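Local coordinates for teichoic acid biosynthesis protein F (Staphylococcus epidermidis, PDB 3L7I) that is a teichoic acid biosynthesis protein whose modelled part has the two parallel-sheet domains of the GT-B glycosyltransferase fold, at residues 372-383 with 707-718. Sequence-based numbering, arbitrary orientation.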
ATOM      1  N   ILE A 372     -17.593 -35.934  27.468  1.00 60.38           N
ATOM      2  CA  ILE A 372     -16.547 -36.513  26.646  1.00 60.91           C
ATOM      3  C   ILE A 372     -15.230 -36.236  27.360  1.00 61.97           C
ATOM      4  O   ILE A 372     -14.400 -37.134  27.517  1.00 63.36           O
ATOM      5  CB  ILE A 372     -16.557 -35.956  25.187  1.00 59.69           C
ATOM      6  CG1 ILE A 372     -17.820 -36.423  24.452  1.00 59.02           C
ATOM      7  CG2 ILE A 372     -15.310 -36.386  24.412  1.00 60.37           C
ATOM      8  CD1 ILE A 372     -18.015 -35.783  23.069  1.00 57.90           C
ATOM      9  N   TYR A 373     -15.083 -35.003  27.845  1.00 61.49           N
ATOM     10  CA  TYR A 373     -13.870 -34.569  28.545  1.00 62.54           C
ATOM     11  C   TYR A 373     -13.641 -35.288  29.869  1.00 64.24           C
ATOM     12  O   TYR A 373     -12.533 -35.759  30.140  1.00 65.70           O
ATOM     13  CB  TYR A 373     -13.879 -33.061  28.789  1.00 61.75           C
ATOM     14  CG  TYR A 373     -12.797 -32.576  29.725  1.00 63.01           C
ATOM     15  CD1 TYR A 373     -11.463 -32.600  29.346  1.00 63.77           C
ATOM     16  CD2 TYR A 373     -13.114 -32.085  30.987  1.00 63.59           C
ATOM     17  CE1 TYR A 373     -10.464 -32.147  30.197  1.00 65.09           C
ATOM     18  CE2 TYR A 373     -12.126 -31.627  31.849  1.00 64.93           C
ATOM     19  CZ  TYR A 373     -10.801 -31.658  31.445  1.00 65.68           C
ATOM     20  OH  TYR A 373      -9.819 -31.201  32.291  1.00 67.17           O
ATOM     21  N   GLU A 374     -14.673 -35.387  30.696  1.00 64.21           N
ATOM     22  CA  GLU A 374     -14.491 -36.060  31.978  1.00 65.96           C
ATOM     23  C   GLU A 374     -14.122 -37.545  31.800  1.00 67.25           C
ATOM     24  O   GLU A 374     -13.399 -38.129  32.627  1.00 69.12           O
ATOM     25  CB  GLU A 374     -15.709 -35.851  32.883  1.00 65.73           C
ATOM     26  CG  GLU A 374     -15.968 -34.367  33.139  1.00 64.82           C
ATOM     27  CD  GLU A 374     -16.924 -34.087  34.289  1.00 65.14           C
ATOM     28  OE1 GLU A 374     -17.625 -35.037  34.709  1.00 65.66           O
ATOM     29  OE2 GLU A 374     -16.972 -32.916  34.760  1.00 64.97           O
ATOM     30  N   TYR A 375     -14.598 -38.151  30.716  1.00 66.44           N
ATOM     31  CA  TYR A 375     -14.275 -39.541  30.468  1.00 67.75           C
ATOM     32  C   TYR A 375     -12.829 -39.633  30.067  1.00 68.75           C
ATOM     33  O   TYR A 375     -12.112 -40.507  30.524  1.00 70.67           O
ATOM     34  CB  TYR A 375     -15.140 -40.136  29.365  1.00 66.78           C
ATOM     35  CG  TYR A 375     -14.627 -41.480  28.890  1.00 68.21           C
ATOM     36  CD1 TYR A 375     -15.077 -42.668  29.469  1.00 69.55           C
ATOM     37  CD2 TYR A 375     -13.677 -41.557  27.879  1.00 68.39           C
ATOM     38  CE1 TYR A 375     -14.602 -43.896  29.043  1.00 71.06           C
ATOM     39  CE2 TYR A 375     -13.199 -42.770  27.445  1.00 69.88           C
ATOM     40  CZ  TYR A 375     -13.662 -43.936  28.029  1.00 71.24           C
ATOM     41  OH  TYR A 375     -13.170 -45.135  27.579  1.00 73.86           O
ATOM     42  N   MET A 376     -12.388 -38.732  29.206  1.00 67.60           N
ATOM     43  CA  MET A 376     -11.002 -38.782  28.754  1.00 68.56           C
ATOM     44  C   MET A 376      -9.995 -38.450  29.860  1.00 70.12           C
ATOM     45  O   MET A 376      -8.916 -39.017  29.903  1.00 71.84           O
ATOM     46  CB  MET A 376     -10.796 -37.902  27.524  1.00 67.00           C
ATOM     47  CG  MET A 376     -11.447 -38.491  26.309  1.00 66.15           C
ATOM     48  SD  MET A 376     -11.013 -37.616  24.821  1.00 64.81           S
ATOM     49  CE  MET A 376      -9.354 -38.222  24.482  1.00 66.70           C
ATOM     50  N   GLN A 377     -10.354 -37.536  30.749  1.00 69.70           N
ATOM     51  CA  GLN A 377      -9.540 -37.258  31.917  1.00 71.37           C
ATOM     52  C   GLN A 377      -9.216 -38.538  32.711  1.00 73.69           C
ATOM     53  O   GLN A 377      -8.078 -38.751  33.142  1.00 75.63           O
ATOM     54  CB  GLN A 377     -10.263 -36.263  32.815  1.00 70.69           C
ATOM     55  CG  GLN A 377     -10.089 -34.839  32.373  1.00 69.31           C
ATOM     56  CD  GLN A 377      -8.652 -34.388  32.483  1.00 70.54           C
ATOM     57  OE1 GLN A 377      -8.140 -34.190  33.591  1.00 72.14           O
ATOM     58  NE2 GLN A 377      -7.990 -34.214  31.338  1.00 69.95           N
ATOM     59  N   LYS A 378     -10.217 -39.387  32.911  1.00 75.71           N
ATOM     60  CA  LYS A 378     -10.025 -40.610  33.678  1.00 78.60           C
ATOM     61  C   LYS A 378      -9.097 -41.611  32.966  1.00 81.83           C
ATOM     62  O   LYS A 378      -8.203 -42.184  33.589  1.00 85.04           O
ATOM     63  CB  LYS A 378     -11.384 -41.244  33.983  1.00 77.70           C
ATOM     64  CG  LYS A 378     -11.361 -42.422  34.947  1.00 80.59           C
ATOM     65  CD  LYS A 378     -12.788 -42.877  35.266  1.00 79.40           C
ATOM     66  CE  LYS A 378     -12.828 -44.173  36.081  1.00 82.37           C
ATOM     67  NZ  LYS A 378     -14.230 -44.582  36.382  1.00 81.19           N
ATOM     68  N   TYR A 379      -9.291 -41.804  31.661  1.00 76.02           N
ATOM     69  CA  TYR A 379      -8.624 -42.886  30.930  1.00 77.40           C
ATOM     70  C   TYR A 379      -7.468 -42.462  30.035  1.00 77.45           C
ATOM     71  O   TYR A 379      -6.727 -43.311  29.540  1.00 81.14           O
ATOM     72  CB  TYR A 379      -9.648 -43.661  30.100  1.00 76.47           C
ATOM     73  CG  TYR A 379     -10.662 -44.367  30.952  1.00 76.97           C
ATOM     74  CD1 TYR A 379     -10.565 -45.729  31.188  1.00 80.06           C
ATOM     75  CD2 TYR A 379     -11.705 -43.667  31.542  1.00 75.51           C
ATOM     76  CE1 TYR A 379     -11.482 -46.378  31.976  1.00 80.25           C
ATOM     77  CE2 TYR A 379     -12.628 -44.312  32.340  1.00 76.07           C
ATOM     78  CZ  TYR A 379     -12.506 -45.669  32.558  1.00 78.12           C
ATOM     79  OH  TYR A 379     -13.420 -46.315  33.352  1.00 78.76           O
ATOM     80  N   TYR A 380      -7.323 -41.158  29.814  1.00 75.88           N
ATOM     81  CA  TYR A 380      -6.272 -40.643  28.940  1.00 75.79           C
ATOM     82  C   TYR A 380      -5.721 -39.318  29.456  1.00 75.43           C
ATOM     83  O   TYR A 380      -5.752 -38.310  28.741  1.00 73.70           O
ATOM     84  CB  TYR A 380      -6.788 -40.474  27.509  1.00 73.83           C
ATOM     85  CG  TYR A 380      -7.380 -41.726  26.932  1.00 74.19           C
ATOM     86  CD1 TYR A 380      -6.597 -42.844  26.708  1.00 76.34           C
ATOM     87  CD2 TYR A 380      -8.730 -41.795  26.620  1.00 72.55           C
ATOM     88  CE1 TYR A 380      -7.134 -43.995  26.186  1.00 76.85           C
ATOM     89  CE2 TYR A 380      -9.282 -42.937  26.097  1.00 73.02           C
ATOM     90  CZ  TYR A 380      -8.478 -44.034  25.881  1.00 75.16           C
ATOM     91  OH  TYR A 380      -9.027 -45.176  25.357  1.00 75.79           O
ATOM     92  N   PRO A 381      -5.169 -39.334  30.681  1.00 78.19           N
ATOM     93  CA  PRO A 381      -4.780 -38.139  31.431  1.00 77.27           C
ATOM     94  C   PRO A 381      -3.673 -37.358  30.755  1.00 77.47           C
ATOM     95  O   PRO A 381      -3.510 -36.178  31.062  1.00 76.62           O
ATOM     96  CB  PRO A 381      -4.232 -38.711  32.745  1.00 79.97           C
ATOM     97  CG  PRO A 381      -4.627 -40.137  32.758  1.00 81.76           C
ATOM     98  CD  PRO A 381      -4.688 -40.554  31.341  1.00 82.07           C
ATOM     99  N   ASN A 382      -2.929 -37.993  29.855  1.00 77.98           N
ATOM    100  CA  ASN A 382      -1.686 -37.397  29.390  1.00 78.61           C
ATOM    101  C   ASN A 382      -1.767 -36.672  28.043  1.00 76.50           C
ATOM    102  O   ASN A 382      -0.755 -36.452  27.384  1.00 77.08           O
ATOM    103  CB  ASN A 382      -0.541 -38.422  29.420  1.00 81.39           C
ATOM    104  CG  ASN A 382      -0.390 -39.099  30.795  1.00 83.78           C
ATOM    105  OD1 ASN A 382      -0.609 -38.475  31.842  1.00 83.88           O
ATOM    106  ND2 ASN A 382      -0.028 -40.385  30.789  1.00 85.86           N
ATOM    107  N   TYR A 383      -2.964 -36.270  27.640  1.00 74.17           N
ATOM    108  CA  TYR A 383      -3.099 -35.433  26.453  1.00 72.23           C
ATOM    109  C   TYR A 383      -3.200 -33.958  26.851  1.00 71.13           C
ATOM    110  O   TYR A 383      -3.533 -33.647  28.002  1.00 71.45           O
ATOM    111  CB  TYR A 383      -4.336 -35.826  25.655  1.00 70.49           C
ATOM    112  CG  TYR A 383      -4.248 -37.137  24.922  1.00 71.35           C
ATOM    113  CD1 TYR A 383      -5.339 -37.981  24.876  1.00 70.91           C
ATOM    114  CD2 TYR A 383      -3.092 -37.526  24.263  1.00 72.71           C
ATOM    115  CE1 TYR A 383      -5.296 -39.177  24.196  1.00 71.81           C
ATOM    116  CE2 TYR A 383      -3.035 -38.728  23.575  1.00 73.65           C
ATOM    117  CZ  TYR A 383      -4.148 -39.552  23.550  1.00 73.21           C
ATOM    118  OH  TYR A 383      -4.141 -40.759  22.884  1.00 75.85           O
ATOM    119  N   SER A 707     -19.927 -41.119  25.967  1.00 64.96           N
ATOM    120  CA  SER A 707     -18.657 -40.446  26.191  1.00 63.30           C
ATOM    121  C   SER A 707     -17.499 -41.414  25.970  1.00 65.09           C
ATOM    122  O   SER A 707     -16.441 -41.035  25.461  1.00 64.37           O
ATOM    123  CB  SER A 707     -18.602 -39.859  27.590  1.00 61.77           C
ATOM    124  OG  SER A 707     -19.873 -39.331  27.933  1.00 60.94           O
ATOM    125  N   GLN A 708     -17.708 -42.671  26.345  1.00 67.56           N
ATOM    126  CA  GLN A 708     -16.736 -43.708  26.069  1.00 69.72           C
ATOM    127  C   GLN A 708     -16.482 -43.856  24.569  1.00 70.54           C
ATOM    128  O   GLN A 708     -15.336 -43.831  24.127  1.00 70.56           O
ATOM    129  CB  GLN A 708     -17.228 -45.018  26.635  1.00 72.43           C
ATOM    130  CG  GLN A 708     -16.412 -46.196  26.216  1.00 75.14           C
ATOM    131  CD  GLN A 708     -16.665 -47.374  27.121  1.00 77.60           C
ATOM    132  OE1 GLN A 708     -16.360 -48.520  26.778  1.00 80.42           O
ATOM    133  NE2 GLN A 708     -17.234 -47.100  28.293  1.00 76.66           N
ATOM    134  N   TYR A 709     -17.550 -44.002  23.787  1.00 71.30           N
ATOM    135  CA  TYR A 709     -17.415 -44.085  22.334  1.00 72.10           C
ATOM    136  C   TYR A 709     -16.608 -42.919  21.739  1.00 69.75           C
ATOM    137  O   TYR A 709     -15.638 -43.153  21.005  1.00 70.50           O
ATOM    138  CB  TYR A 709     -18.769 -44.207  21.624  1.00 72.97           C
ATOM    139  CG  TYR A 709     -18.619 -44.718  20.210  1.00 74.83           C
ATOM    140  CD1 TYR A 709     -18.629 -46.081  19.936  1.00 78.08           C
ATOM    141  CD2 TYR A 709     -18.436 -43.839  19.151  1.00 73.47           C
ATOM    142  CE1 TYR A 709     -18.483 -46.551  18.646  1.00 79.93           C
ATOM    143  CE2 TYR A 709     -18.283 -44.305  17.850  1.00 75.27           C
ATOM    144  CZ  TYR A 709     -18.306 -45.661  17.598  1.00 78.50           C
ATOM    145  OH  TYR A 709     -18.141 -46.117  16.298  1.00 80.43           O
ATOM    146  N   ILE A 710     -16.989 -41.675  22.045  1.00 67.07           N
ATOM    147  CA  ILE A 710     -16.203 -40.544  21.566  1.00 64.91           C
ATOM    148  C   ILE A 710     -14.770 -40.550  22.116  1.00 64.53           C
ATOM    149  O   ILE A 710     -13.813 -40.494  21.349  1.00 64.71           O
ATOM    150  CB  ILE A 710     -16.874 -39.185  21.818  1.00 62.25           C
ATOM    151  CG1 ILE A 710     -18.212 -39.135  21.093  1.00 62.75           C
ATOM    152  CG2 ILE A 710     -15.984 -38.063  21.303  1.00 60.25           C
ATOM    153  CD1 ILE A 710     -18.073 -39.383  19.601  1.00 63.97           C
ATOM    154  N   GLY A 711     -14.612 -40.627  23.433  1.00 64.14           N
ATOM    155  CA  GLY A 711     -13.282 -40.636  24.010  1.00 63.93           C
ATOM    156  C   GLY A 711     -12.358 -41.695  23.407  1.00 66.31           C
ATOM    157  O   GLY A 711     -11.174 -41.441  23.175  1.00 65.96           O
ATOM    158  N   ASP A 712     -12.882 -42.895  23.166  1.00 68.89           N
ATOM    159  CA  ASP A 712     -12.063 -43.962  22.597  1.00 71.47           C
ATOM    160  C   ASP A 712     -11.828 -43.696  21.115  1.00 71.54           C
ATOM    161  O   ASP A 712     -10.790 -44.079  20.566  1.00 72.73           O
ATOM    162  CB  ASP A 712     -12.710 -45.346  22.787  1.00 74.45           C
ATOM    163  CG  ASP A 712     -12.709 -45.816  24.248  1.00 74.95           C
ATOM    164  OD1 ASP A 712     -12.051 -45.165  25.096  1.00 73.23           O
ATOM    165  OD2 ASP A 712     -13.375 -46.841  24.545  1.00 77.18           O
ATOM    166  N   LEU A 713     -12.790 -43.045  20.456  1.00 70.41           N
ATOM    167  CA  LEU A 713     -12.628 -42.743  19.031  1.00 70.49           C
ATOM    168  C   LEU A 713     -11.457 -41.800  18.858  1.00 68.61           C
ATOM    169  O   LEU A 713     -10.639 -41.989  17.962  1.00 69.54           O
ATOM    170  CB  LEU A 713     -13.883 -42.122  18.417  1.00 69.54           C
ATOM    171  CG  LEU A 713     -13.713 -41.752  16.945  1.00 69.63           C
ATOM    172  CD1 LEU A 713     -13.769 -42.987  16.095  1.00 72.82           C
ATOM    173  CD2 LEU A 713     -14.779 -40.794  16.522  1.00 68.02           C
ATOM    174  N   ILE A 714     -11.396 -40.788  19.728  1.00 66.08           N
ATOM    175  CA  ILE A 714     -10.317 -39.798  19.698  1.00 64.18           C
ATOM    176  C   ILE A 714      -8.996 -40.473  20.006  1.00 65.55           C
ATOM    177  O   ILE A 714      -7.998 -40.250  19.314  1.00 65.58           O
ATOM    178  CB  ILE A 714     -10.554 -38.602  20.671  1.00 61.40           C
ATOM    179  CG1 ILE A 714     -11.761 -37.790  20.214  1.00 60.01           C
ATOM    180  CG2 ILE A 714      -9.350 -37.688  20.701  1.00 59.80           C
ATOM    181  CD1 ILE A 714     -12.130 -36.709  21.162  1.00 57.63           C
ATOM    182  N   HIS A 715      -8.995 -41.319  21.030  1.00 66.83           N
ATOM    183  CA  HIS A 715      -7.788 -42.045  21.390  1.00 68.43           C
ATOM    184  C   HIS A 715      -7.260 -42.885  20.228  1.00 70.84           C
ATOM    185  O   HIS A 715      -6.060 -42.932  20.006  1.00 71.35           O
ATOM    186  CB  HIS A 715      -8.018 -42.914  22.629  1.00 69.76           C
ATOM    187  CG  HIS A 715      -6.874 -43.828  22.942  1.00 71.94           C
ATOM    188  ND1 HIS A 715      -5.728 -43.396  23.576  1.00 71.68           N
ATOM    189  CD2 HIS A 715      -6.696 -45.149  22.701  1.00 75.05           C
ATOM    190  CE1 HIS A 715      -4.897 -44.413  23.716  1.00 75.24           C
ATOM    191  NE2 HIS A 715      -5.460 -45.488  23.191  1.00 76.61           N
ATOM    192  N   LYS A 716      -8.154 -43.531  19.484  1.00 86.14           N
ATOM    193  CA  LYS A 716      -7.738 -44.382  18.375  1.00 88.82           C
ATOM    194  C   LYS A 716      -7.239 -43.543  17.205  1.00 88.54           C
ATOM    195  O   LYS A 716      -6.415 -43.998  16.422  1.00 91.22           O
ATOM    196  CB  LYS A 716      -8.880 -45.299  17.922  1.00 89.62           C
ATOM    197  CG  LYS A 716      -8.527 -46.244  16.761  1.00 92.63           C
ATOM    198  CD  LYS A 716      -9.784 -46.850  16.126  1.00 93.11           C
ATOM    199  CE  LYS A 716      -9.542 -48.265  15.598  1.00 96.89           C
ATOM    200  NZ  LYS A 716      -8.821 -48.289  14.297  1.00 98.34           N
ATOM    201  N   ASP A 717      -7.743 -42.321  17.083  1.00105.17           N
ATOM    202  CA  ASP A 717      -7.319 -41.432  16.006  1.00105.01           C
ATOM    203  C   ASP A 717      -5.892 -40.932  16.240  1.00105.97           C
ATOM    204  O   ASP A 717      -5.117 -40.802  15.291  1.00107.78           O
ATOM    205  CB  ASP A 717      -8.289 -40.245  15.837  1.00101.98           C
ATOM    206  CG  ASP A 717      -9.458 -40.557  14.897  1.00102.11           C
ATOM    207  OD1 ASP A 717      -9.313 -41.433  14.011  1.00104.58           O
ATOM    208  OD2 ASP A 717     -10.524 -39.919  15.035  1.00100.00           O
ATOM    209  N   ILE A 718      -5.537 -40.658  17.495  1.00 73.67           N
ATOM    210  CA  ILE A 718      -4.220 -40.076  17.769  1.00 74.74           C
ATOM    211  C   ILE A 718      -3.087 -41.083  17.896  1.00 78.36           C
ATOM    212  O   ILE A 718      -1.922 -40.725  17.748  1.00 80.15           O
ATOM    213  CB  ILE A 718      -4.204 -39.029  18.920  1.00 72.49           C
ATOM    214  CG1 ILE A 718      -5.180 -39.347  20.017  1.00 71.01           C
ATOM    215  CG2 ILE A 718      -4.705 -37.717  18.415  1.00 68.13           C
ATOM    216  CD1 ILE A 718      -5.755 -38.059  20.614  1.00 66.31           C
TER
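Y375 lies across the 707-718 helix as a knob among S707, Q708, G711 and D712. With chi1 at 168°, CG turned away from the backbone N, the Y375 ring packs its face against Q708 CA. Q708 CA stands 3.7 Å from the centroid of the Y375 ring, a CH-pi contact near the ring normal. The axes of the 372-379 and 707-718 segments are 8.5 Å apart at their closest and cross at -59°. G711 has no side chain on the face turned to Y375 and M376, so M376 CG can come within 3.6 Å of G711 CA. On the buried side, I372 CD1 touches I710 CG2 at 3.5 Å, and M376 CE meets I714 CG2. These side chains also pack on the sheet: I372 and M376 on strand 354-358, I710 on 438-441, and I714 on both of these strands and on 418-423.

The other side is polar and aromatic, and its Y375, Y380, Y383, Q708, D712 and H715 are only partly buried. D712 OD1 accepts from Y375 OH at 2.7 Å and from Y380 OH at 3.0 Å. The two hydroxyls reach it from opposite faces of the carboxylate plane. Beyond the helix end, the Y380 ring makes an offset stack with the H715 ring, with planes 14° apart. H715 ND1 also hydrogen-bonds Y383 OH. I718 is buried and closes this end against strand 418-423, its CD1 over one face of the Y383 ring.

The contact thus joins the C-terminal helix 706-721 to the first GT-B-type domain, built on the sheet with strand 354-358, a return crossing known from GT-B folds. Three tyrosine hydroxyls are paired by one carboxylate and one imidazole. The two bonds to D712 would probably stabilise its negative charge.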